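Local atomic coordinates of L-threonine 3-dehydrogenase (Clostridioides difficile, PDB entry 7OL1), a protein that probably oxidises the side-chain hydroxyl of L-threonine with NAD as cofactor, as an L-threonine dehydrogenase of the epimerase/dehydratase family. Residues C174-H178 with S179-V183; D77-R80 with F81-A85; I272-S275 with I276-Y279. All blocks are in the same frame, centred on the assembly; numbering follows the deposited sequence.

Interaction 1: C174-H178 with S179-V183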
ATOM      1  N   CYS A 174      -5.942   1.392   7.165  1.00 44.49           N
ATOM      2  CA  CYS A 174      -7.061   2.045   7.853  1.00 47.63           C
ATOM      3  C   CYS A 174      -8.384   1.420   7.393  1.00 50.56           C
ATOM      4  O   CYS A 174      -9.230   1.159   8.277  1.00 46.24           O
ATOM      5  CB  CYS A 174      -7.022   3.540   7.632  1.00 57.97           C
ATOM      6  SG  CYS A 174      -5.576   4.330   8.378  1.00 52.52           S
ATOM      7  N   ASP A 175      -8.565   1.135   6.095  1.00 51.56           N
ATOM      8  CA  ASP A 175      -9.835   0.492   5.637  1.00 54.92           C
ATOM      9  C   ASP A 175      -9.878  -0.942   6.184  1.00 53.56           C
ATOM     10  O   ASP A 175     -10.976  -1.372   6.592  1.00 52.17           O
ATOM     11  CB  ASP A 175     -10.086   0.590   4.125  1.00 51.41           C
ATOM     12  CG  ASP A 175     -10.601   1.953   3.649  1.00 59.02           C
ATOM     13  OD1 ASP A 175     -10.792   2.880   4.482  1.00 53.06           O
ATOM     14  OD2 ASP A 175     -10.780   2.101   2.428  1.00 61.99           O
ATOM     15  N   TYR A 176      -8.745  -1.650   6.256  1.00 53.05           N
ATOM     16  CA  TYR A 176      -8.711  -3.043   6.792  1.00 50.68           C
ATOM     17  C   TYR A 176      -9.185  -3.048   8.253  1.00 53.54           C
ATOM     18  O   TYR A 176      -9.910  -3.995   8.614  1.00 53.03           O
ATOM     19  CB  TYR A 176      -7.340  -3.708   6.683  1.00 47.03           C
ATOM     20  CG  TYR A 176      -7.243  -5.074   7.326  1.00 53.65           C
ATOM     21  CD1 TYR A 176      -7.661  -6.205   6.639  1.00 54.01           C
ATOM     22  CD2 TYR A 176      -6.688  -5.263   8.590  1.00 52.75           C
ATOM     23  CE1 TYR A 176      -7.580  -7.474   7.198  1.00 57.34           C
ATOM     24  CE2 TYR A 176      -6.608  -6.529   9.170  1.00 58.21           C
ATOM     25  CZ  TYR A 176      -7.062  -7.650   8.474  1.00 66.78           C
ATOM     26  OH  TYR A 176      -7.018  -8.937   8.990  1.00 73.31           O
ATOM     27  N   TYR A 177      -8.807  -2.054   9.064  1.00 50.07           N
ATOM     28  CA  TYR A 177      -9.115  -2.059  10.517  1.00 53.00           C
ATOM     29  C   TYR A 177     -10.629  -1.872  10.652  1.00 54.89           C
ATOM     30  O   TYR A 177     -11.245  -2.508  11.554  1.00 53.69           O
ATOM     31  CB  TYR A 177      -8.198  -1.093  11.295  1.00 58.75           C
ATOM     32  CG  TYR A 177      -6.943  -1.767  11.805  1.00 64.51           C
ATOM     33  CD1 TYR A 177      -5.848  -1.992  10.981  1.00 62.66           C
ATOM     34  CD2 TYR A 177      -6.888  -2.283  13.089  1.00 66.11           C
ATOM     35  CE1 TYR A 177      -4.728  -2.673  11.428  1.00 65.70           C
ATOM     36  CE2 TYR A 177      -5.770  -2.952  13.558  1.00 65.73           C
ATOM     37  CZ  TYR A 177      -4.687  -3.149  12.726  1.00 67.62           C
ATOM     38  OH  TYR A 177      -3.602  -3.811  13.205  1.00 60.41           O
ATOM     39  N   HIS A 178     -11.243  -1.120   9.730  1.00 56.60           N
ATOM     40  CA  HIS A 178     -12.725  -0.968   9.688  1.00 54.31           C
ATOM     41  C   HIS A 178     -13.394  -2.253   9.181  1.00 49.46           C
ATOM     42  O   HIS A 178     -14.306  -2.773   9.852  1.00 55.88           O
ATOM     43  CB  HIS A 178     -13.157   0.216   8.837  1.00 56.12           C
ATOM     44  CG  HIS A 178     -14.640   0.291   8.765  1.00 64.78           C
ATOM     45  ND1 HIS A 178     -15.399   0.675   9.866  1.00 64.86           N
ATOM     46  CD2 HIS A 178     -15.504  -0.033   7.773  1.00 57.23           C
ATOM     47  CE1 HIS A 178     -16.672   0.603   9.547  1.00 64.50           C
ATOM     48  NE2 HIS A 178     -16.756   0.157   8.277  1.00 58.69           N
ATOM     49  N   SER A 179     -12.972  -2.775   8.037  1.00 48.98           N
ATOM     50  CA  SER A 179     -13.674  -3.907   7.380  1.00 49.61           C
ATOM     51  C   SER A 179     -13.589  -5.147   8.270  1.00 51.84           C
ATOM     52  O   SER A 179     -14.496  -5.960   8.238  1.00 66.88           O
ATOM     53  CB  SER A 179     -13.186  -4.136   5.952  1.00 51.30           C
ATOM     54  OG  SER A 179     -11.930  -4.798   5.866  1.00 53.32           O
ATOM     55  N   LYS A 180     -12.533  -5.270   9.061  1.00 55.74           N
ATOM     56  CA  LYS A 180     -12.178  -6.546   9.713  1.00 51.88           C
ATOM     57  C   LYS A 180     -12.510  -6.451  11.197  1.00 52.92           C
ATOM     58  O   LYS A 180     -12.929  -7.480  11.700  1.00 54.18           O
ATOM     59  CB  LYS A 180     -10.695  -6.869   9.509  1.00 54.53           C
ATOM     60  CG  LYS A 180     -10.191  -8.090  10.272  1.00 57.19           C
ATOM     61  CD  LYS A 180     -10.476  -9.407   9.580  1.00 61.88           C
ATOM     62  CE  LYS A 180     -10.055 -10.624  10.376  1.00 71.85           C
ATOM     63  NZ  LYS A 180      -9.855 -11.800   9.496  1.00 83.55           N
ATOM     64  N   PHE A 181     -12.282  -5.304  11.863  1.00 55.79           N
ATOM     65  CA  PHE A 181     -12.373  -5.155  13.352  1.00 58.46           C
ATOM     66  C   PHE A 181     -13.428  -4.128  13.766  1.00 60.43           C
ATOM     67  O   PHE A 181     -13.670  -3.979  14.970  1.00 57.21           O
ATOM     68  CB  PHE A 181     -11.032  -4.731  13.971  1.00 52.99           C
ATOM     69  CG  PHE A 181      -9.952  -5.754  13.757  1.00 56.20           C
ATOM     70  CD1 PHE A 181     -10.164  -7.076  14.102  1.00 53.15           C
ATOM     71  CD2 PHE A 181      -8.758  -5.413  13.148  1.00 61.63           C
ATOM     72  CE1 PHE A 181      -9.193  -8.029  13.861  1.00 59.87           C
ATOM     73  CE2 PHE A 181      -7.786  -6.370  12.902  1.00 60.59           C
ATOM     74  CZ  PHE A 181      -8.001  -7.671  13.273  1.00 60.48           C
ATOM     75  N   GLY A 182     -13.983  -3.393  12.806  1.00 56.53           N
ATOM     76  CA  GLY A 182     -15.019  -2.388  13.078  1.00 53.27           C
ATOM     77  C   GLY A 182     -14.471  -1.114  13.694  1.00 56.46           C
ATOM     78  O   GLY A 182     -15.286  -0.336  14.227  1.00 58.70           O
ATOM     79  N   VAL A 183     -13.174  -0.838  13.568  1.00 50.57           N
ATOM     80  CA  VAL A 183     -12.607   0.438  14.087  1.00 47.69           C
ATOM     81  C   VAL A 183     -13.197   1.597  13.267  1.00 48.87           C
ATOM     82  O   VAL A 183     -13.220   1.482  12.026  1.00 55.00           O
ATOM     83  CB  VAL A 183     -11.069   0.421  14.014  1.00 46.90           C
ATOM     84  CG1 VAL A 183     -10.467   1.683  14.611  1.00 45.79           C
ATOM     85  CG2 VAL A 183     -10.482  -0.820  14.671  1.00 48.26           C
TER
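Y176, Y177 and F181 form an aromatic cluster on the last turns of a helix. Y177 and F181 lie side by side and point the same way. CD2 of Y177 comes 3.6 Å from CD2 of F181, and the two ring planes are 54° apart. Y176 crosses F181 more steeply, planes nearly perpendicular, with CE2 of Y176 3.9 Å from CE2 of F181. One face of the Y176 ring carries K180. CB of K180 sits 3.9 Å from the ring centroid in a CH-pi contact, and its chain then bends at chi2 (82°) and passes beside the phenol oxygen. CG of K180 also lies over the centre of one F181 face, so the lysine chain fills the angle between two rings. These residues end helix 162-181, which leads into strand 184-194 of the Rossmann-type sheet. G182, with positive phi, is the first residue to leave the helix. Here Y177 O accepts from both F181 N (3.0 Å) and V183 N (3.3 Å), which approach from opposite faces of its carbonyl plane. The cluster also packs on P108 and L109 of the second subunit. Y177 OH bonds to E124, and Y176 OH to E105 of the second subunit. At the polar edge, H178 CG stands anti to the backbone N (chi1 177°). This lets ND1 of H178 donate to V183 O at 3.2 Å, with the oxygen in the imidazole plane.

Interaction 2: D77-R80 with F81-A85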
ATOM      1  N   ASP A  77       6.441   4.221  19.611  1.00 50.15           N
ATOM      2  CA  ASP A  77       6.392   3.473  20.896  1.00 51.34           C
ATOM      3  C   ASP A  77       4.926   3.128  21.236  1.00 47.67           C
ATOM      4  O   ASP A  77       4.202   3.996  21.755  1.00 42.56           O
ATOM      5  CB  ASP A  77       7.110   4.315  21.950  1.00 54.82           C
ATOM      6  CG  ASP A  77       7.182   3.752  23.363  1.00 60.47           C
ATOM      7  OD1 ASP A  77       6.784   2.546  23.592  1.00 63.91           O
ATOM      8  OD2 ASP A  77       7.628   4.541  24.235  1.00 60.63           O
ATOM      9  N   LYS A  78       4.478   1.910  20.938  1.00 43.66           N
ATOM     10  CA  LYS A  78       3.053   1.552  21.130  1.00 48.16           C
ATOM     11  C   LYS A  78       2.707   1.838  22.593  1.00 54.65           C
ATOM     12  O   LYS A  78       1.717   2.584  22.895  1.00 46.77           O
ATOM     13  CB  LYS A  78       2.811   0.083  20.761  1.00 52.15           C
ATOM     14  CG  LYS A  78       1.367  -0.303  20.454  1.00 56.34           C
ATOM     15  CD  LYS A  78       1.212  -1.758  20.042  1.00 69.50           C
ATOM     16  CE  LYS A  78       0.005  -2.406  20.697  1.00 89.52           C
ATOM     17  NZ  LYS A  78      -0.530  -3.536  19.892  1.00 99.84           N
ATOM     18  N   ASN A  79       3.547   1.301  23.476  1.00 62.73           N
ATOM     19  CA  ASN A  79       3.349   1.376  24.940  1.00 55.80           C
ATOM     20  C   ASN A  79       3.035   2.817  25.356  1.00 50.77           C
ATOM     21  O   ASN A  79       1.976   3.035  26.013  1.00 47.27           O
ATOM     22  CB  ASN A  79       4.571   0.873  25.702  1.00 65.36           C
ATOM     23  CG  ASN A  79       4.247   0.783  27.170  1.00 56.72           C
ATOM     24  OD1 ASN A  79       4.588   1.678  27.945  1.00 53.68           O
ATOM     25  ND2 ASN A  79       3.436  -0.203  27.499  1.00 57.86           N
ATOM     26  N   ARG A  80       3.899   3.775  25.011  1.00 45.99           N
ATOM     27  CA  ARG A  80       3.742   5.159  25.549  1.00 52.03           C
ATOM     28  C   ARG A  80       2.506   5.785  24.886  1.00 55.75           C
ATOM     29  O   ARG A  80       1.739   6.476  25.592  1.00 57.60           O
ATOM     30  CB  ARG A  80       5.018   5.988  25.397  1.00 45.35           C
ATOM     31  CG  ARG A  80       4.788   7.482  25.545  1.00 55.55           C
ATOM     32  CD  ARG A  80       5.258   8.218  26.794  1.00 55.51           C
ATOM     33  NE  ARG A  80       4.515   7.763  27.942  1.00 51.86           N
ATOM     34  CZ  ARG A  80       4.059   8.513  28.955  1.00 49.89           C
ATOM     35  NH1 ARG A  80       4.207   9.830  29.010  1.00 41.62           N
ATOM     36  NH2 ARG A  80       3.414   7.891  29.925  1.00 50.71           N
ATOM     37  N   PHE A  81       2.296   5.519  23.594  1.00 51.99           N
ATOM     38  CA  PHE A  81       1.122   6.001  22.823  1.00 48.97           C
ATOM     39  C   PHE A  81      -0.122   5.567  23.584  1.00 43.36           C
ATOM     40  O   PHE A  81      -0.999   6.425  23.882  1.00 39.08           O
ATOM     41  CB  PHE A  81       1.161   5.419  21.407  1.00 55.28           C
ATOM     42  CG  PHE A  81       0.312   6.065  20.339  1.00 55.24           C
ATOM     43  CD1 PHE A  81      -0.849   6.758  20.637  1.00 53.29           C
ATOM     44  CD2 PHE A  81       0.653   5.901  19.003  1.00 56.37           C
ATOM     45  CE1 PHE A  81      -1.606   7.323  19.630  1.00 49.43           C
ATOM     46  CE2 PHE A  81      -0.117   6.452  18.001  1.00 48.13           C
ATOM     47  CZ  PHE A  81      -1.239   7.163  18.322  1.00 49.63           C
ATOM     48  N   PHE A  82      -0.177   4.285  23.941  1.00 42.43           N
ATOM     49  CA  PHE A  82      -1.327   3.694  24.683  1.00 49.66           C
ATOM     50  C   PHE A  82      -1.463   4.370  26.052  1.00 54.32           C
ATOM     51  O   PHE A  82      -2.591   4.645  26.487  1.00 55.48           O
ATOM     52  CB  PHE A  82      -1.113   2.196  24.857  1.00 52.42           C
ATOM     53  CG  PHE A  82      -2.175   1.471  25.637  1.00 61.10           C
ATOM     54  CD1 PHE A  82      -3.447   1.302  25.119  1.00 68.83           C
ATOM     55  CD2 PHE A  82      -1.878   0.870  26.852  1.00 66.96           C
ATOM     56  CE1 PHE A  82      -4.412   0.590  25.824  1.00 74.06           C
ATOM     57  CE2 PHE A  82      -2.839   0.154  27.548  1.00 66.41           C
ATOM     58  CZ  PHE A  82      -4.112   0.027  27.040  1.00 67.53           C
ATOM     59  N   GLU A  83      -0.335   4.628  26.722  1.00 50.94           N
ATOM     60  CA  GLU A  83      -0.353   5.261  28.055  1.00 49.58           C
ATOM     61  C   GLU A  83      -1.122   6.574  27.940  1.00 49.66           C
ATOM     62  O   GLU A  83      -1.982   6.853  28.831  1.00 63.06           O
ATOM     63  CB  GLU A  83       1.067   5.425  28.611  1.00 54.17           C
ATOM     64  CG  GLU A  83       1.659   4.111  29.092  1.00 56.37           C
ATOM     65  CD  GLU A  83       2.991   4.140  29.820  1.00 55.75           C
ATOM     66  OE1 GLU A  83       3.770   5.121  29.673  1.00 52.28           O
ATOM     67  OE2 GLU A  83       3.237   3.159  30.542  1.00 56.94           O
ATOM     68  N   ILE A  84      -0.817   7.374  26.916  1.00 51.48           N
ATOM     69  CA  ILE A  84      -1.387   8.749  26.794  1.00 55.03           C
ATOM     70  C   ILE A  84      -2.847   8.668  26.353  1.00 55.62           C
ATOM     71  O   ILE A  84      -3.641   9.454  26.859  1.00 61.78           O
ATOM     72  CB  ILE A  84      -0.515   9.635  25.909  1.00 56.57           C
ATOM     73  CG1 ILE A  84       0.765   9.964  26.675  1.00 67.11           C
ATOM     74  CG2 ILE A  84      -1.246  10.898  25.486  1.00 54.26           C
ATOM     75  CD1 ILE A  84       1.971   9.979  25.800  1.00 85.61           C
ATOM     76  N   ALA A  85      -3.222   7.687  25.546  1.00 53.78           N
ATOM     77  CA  ALA A  85      -4.647   7.444  25.241  1.00 57.42           C
ATOM     78  C   ALA A  85      -5.406   7.180  26.541  1.00 55.28           C
ATOM     79  O   ALA A  85      -6.449   7.821  26.719  1.00 59.28           O
ATOM     80  CB  ALA A  85      -4.824   6.299  24.273  1.00 63.62           C
TER
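The guanidinium of R80 has I84 on one face and E83 at its edge. CD1 and CG1 of I84 both lie over that face, CD1 closer to the plane and 3.9 Å from NH1 of R80. The carboxylate of E83 stands almost upright against the guanidinium, their planes 87° apart. All this belongs to the first turns of helix 78-87, capped at its start by D77. The helix lies on the crossover between strands 69-72 and 92-95 of the Rossmann-type sheet. D77 is the N-cap: its OD1 accepts a weak bond from R80 N at 3.4 Å. D77 O also accepts from F81 N at 3.1 Å, the first of four i to i+4 backbone bonds that run on to I84 N. One side of the helix is apolar. F81 turns its ring to L26 and T28 on strand 25-28 and to I125 on helix 108-129, while I84 packs on L26 and L73. R80 and E83 lie farther out. The arginine starts with CG anti to the backbone N (chi1 163°), then bends at chi2 and chi3, which brings its head round to the glutamate one turn on. The salt bridge is side-on, with two nitrogens on one oxygen. NE of R80 meets the anti lone pair of E83 OE1 at 3.2 Å. NH2 of R80 reaches the same E83 OE1 at 2.8 Å, from above the carboxylate plane.

Interaction 3: I272-S275 with I276-Y279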
ATOM      1  N   ILE A 272      -3.266  33.173  -9.437  1.00123.67           N
ATOM      2  CA  ILE A 272      -3.194  33.765  -8.056  1.00132.03           C
ATOM      3  C   ILE A 272      -2.787  35.227  -8.237  1.00136.87           C
ATOM      4  O   ILE A 272      -3.547  36.120  -7.789  1.00137.04           O
ATOM      5  CB  ILE A 272      -2.222  33.072  -7.067  1.00126.49           C
ATOM      6  CG1 ILE A 272      -1.896  31.625  -7.415  1.00138.07           C
ATOM      7  CG2 ILE A 272      -2.725  33.168  -5.627  1.00121.84           C
ATOM      8  CD1 ILE A 272      -1.054  30.961  -6.358  1.00155.16           C
ATOM      9  N   ALA A 273      -1.629  35.441  -8.874  1.00122.44           N
ATOM     10  CA  ALA A 273      -1.114  36.764  -9.290  1.00114.97           C
ATOM     11  C   ALA A 273      -2.296  37.689  -9.605  1.00120.95           C
ATOM     12  O   ALA A 273      -2.435  38.711  -8.907  1.00133.51           O
ATOM     13  CB  ALA A 273      -0.200  36.604 -10.474  1.00109.06           C
ATOM     14  N   ASP A 274      -3.140  37.308 -10.577  1.00117.00           N
ATOM     15  CA  ASP A 274      -4.307  38.098 -11.072  1.00128.49           C
ATOM     16  C   ASP A 274      -5.291  38.390  -9.928  1.00123.76           C
ATOM     17  O   ASP A 274      -5.941  39.461  -9.973  1.00128.25           O
ATOM     18  CB  ASP A 274      -5.047  37.389 -12.217  1.00135.29           C
ATOM     19  CG  ASP A 274      -4.265  37.270 -13.520  1.00130.94           C
ATOM     20  OD1 ASP A 274      -3.076  37.661 -13.546  1.00118.85           O
ATOM     21  OD2 ASP A 274      -4.852  36.784 -14.506  1.00113.77           O
ATOM     22  N   SER A 275      -5.425  37.468  -8.969  1.00122.33           N
ATOM     23  CA  SER A 275      -6.238  37.652  -7.737  1.00112.00           C
ATOM     24  C   SER A 275      -5.488  38.596  -6.796  1.00106.84           C
ATOM     25  O   SER A 275      -6.145  39.462  -6.188  1.00 95.91           O
ATOM     26  CB  SER A 275      -6.573  36.343  -7.062  1.00103.20           C
ATOM     27  OG  SER A 275      -7.834  36.434  -6.404  1.00 99.61           O
ATOM     28  N   ILE A 276      -4.164  38.439  -6.692  1.00102.30           N
ATOM     29  CA  ILE A 276      -3.300  39.319  -5.852  1.00112.41           C
ATOM     30  C   ILE A 276      -3.392  40.742  -6.417  1.00119.78           C
ATOM     31  O   ILE A 276      -3.835  41.639  -5.664  1.00120.46           O
ATOM     32  CB  ILE A 276      -1.852  38.786  -5.769  1.00121.63           C
ATOM     33  CG1 ILE A 276      -1.802  37.457  -5.008  1.00133.16           C
ATOM     34  CG2 ILE A 276      -0.913  39.817  -5.158  1.00128.18           C
ATOM     35  CD1 ILE A 276      -0.449  37.096  -4.427  1.00131.33           C
ATOM     36  N   LYS A 277      -3.054  40.926  -7.698  1.00120.33           N
ATOM     37  CA  LYS A 277      -2.945  42.264  -8.347  1.00121.17           C
ATOM     38  C   LYS A 277      -4.312  42.984  -8.284  1.00113.43           C
ATOM     39  O   LYS A 277      -4.295  44.215  -8.109  1.00123.32           O
ATOM     40  CB  LYS A 277      -2.304  42.146  -9.743  1.00122.02           C
ATOM     41  CG  LYS A 277      -3.267  42.048 -10.921  1.00133.50           C
ATOM     42  CD  LYS A 277      -2.619  41.704 -12.261  1.00130.57           C
ATOM     43  CE  LYS A 277      -3.589  41.857 -13.419  1.00128.48           C
ATOM     44  NZ  LYS A 277      -3.055  41.296 -14.680  1.00121.45           N
ATOM     45  N   LYS A 278      -5.452  42.274  -8.321  1.00106.35           N
ATOM     46  CA  LYS A 278      -6.813  42.868  -8.113  1.00112.57           C
ATOM     47  C   LYS A 278      -6.903  43.641  -6.783  1.00114.52           C
ATOM     48  O   LYS A 278      -7.962  44.267  -6.550  1.00105.30           O
ATOM     49  CB  LYS A 278      -7.899  41.786  -8.122  1.00115.34           C
ATOM     50  CG  LYS A 278      -9.311  42.255  -7.769  1.00119.84           C
ATOM     51  CD  LYS A 278     -10.410  41.245  -8.082  1.00133.00           C
ATOM     52  CE  LYS A 278     -10.082  40.319  -9.240  1.00130.16           C
ATOM     53  NZ  LYS A 278     -11.270  39.581  -9.730  1.00125.70           N
ATOM     54  N   TYR A 279      -5.879  43.548  -5.918  1.00113.09           N
ATOM     55  CA  TYR A 279      -5.789  44.256  -4.611  1.00107.06           C
ATOM     56  C   TYR A 279      -4.409  44.911  -4.442  1.00 99.90           C
ATOM     57  O   TYR A 279      -4.330  45.835  -3.638  1.00102.19           O
ATOM     58  CB  TYR A 279      -6.078  43.311  -3.435  1.00111.91           C
ATOM     59  CG  TYR A 279      -7.442  42.656  -3.412  1.00109.24           C
ATOM     60  CD1 TYR A 279      -8.464  43.129  -2.601  1.00108.39           C
ATOM     61  CD2 TYR A 279      -7.708  41.535  -4.187  1.00110.93           C
ATOM     62  CE1 TYR A 279      -9.713  42.520  -2.580  1.00117.86           C
ATOM     63  CE2 TYR A 279      -8.950  40.921  -4.185  1.00111.77           C
ATOM     64  CZ  TYR A 279      -9.958  41.409  -3.373  1.00116.01           C
ATOM     65  OH  TYR A 279     -11.174  40.785  -3.371  1.00108.28           O
TER
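This is a local contact along the last turns of helix 269-277, where I272 to S275 meet the residues one turn later. The helix packs between helices 207-217 and 321-334 and precedes strand 284-287. That strand pairs with strand 220-223 in a small parallel sheet apart from the large one. In extended short-chain dehydrogenases this region probably belongs to the substrate-binding lobe. Three i to i+4 backbone bonds join the two halves. I276 N donates to I272 O, and K277 N donates to A273 O. The third, from K278 N to D274 O, is longer at 3.3 Å, and its donor stands well above the carbonyl plane. On the inner side, I272 and I276 follow each other one turn apart. CG2 of I272 and CG1 of I276 are 4.4 Å apart, a loose touch. Each isoleucine also packs on other parts of the fold: I272 on Y207, Y212 and L321, and I276 on I211 and F283. CG of Y279 lies beside its backbone N, anti to the carbonyl carbon (chi1 -60°). This swings the ring back toward the helix, with an edge to S275. CD2 of Y279 lies 3.3 Å from S275 O, which sits in the ring plane. The buried hydroxyl of S275 makes weak hydrogen bonds to D322 and T325 on helix 321-334. K278 NZ also has a long, weak ion pair with D322. On the outer side, D274 and K277 run side by side. Their salt bridge is long, with OD1 of D274 3.8 Å from NZ of K277. At that distance the attraction is probably modest. The positive charges of K277 and K278 near the helix C-terminus would probably suit its partial negative charge.

In the fold
All three contacts are local, within single helices, and each has a buried side and an exposed one. Interactions 1 and 2 lie near each other, about 20 Å between centres, and both of their helices pack on helix 108-129. Interaction 3 is on the opposite side of the chain's centre, about 46 Å and 48 Å away from the others, centre to centre. Their chemistry differs. Residues 174-183 centre on an aromatic cluster that borders the second subunit. Residues 77-85 pair an inward phenylalanine with a close outer salt bridge. Residues 272-279 set aliphatic packing against a long ion pair. In the assembly only interaction 1 touches another chain.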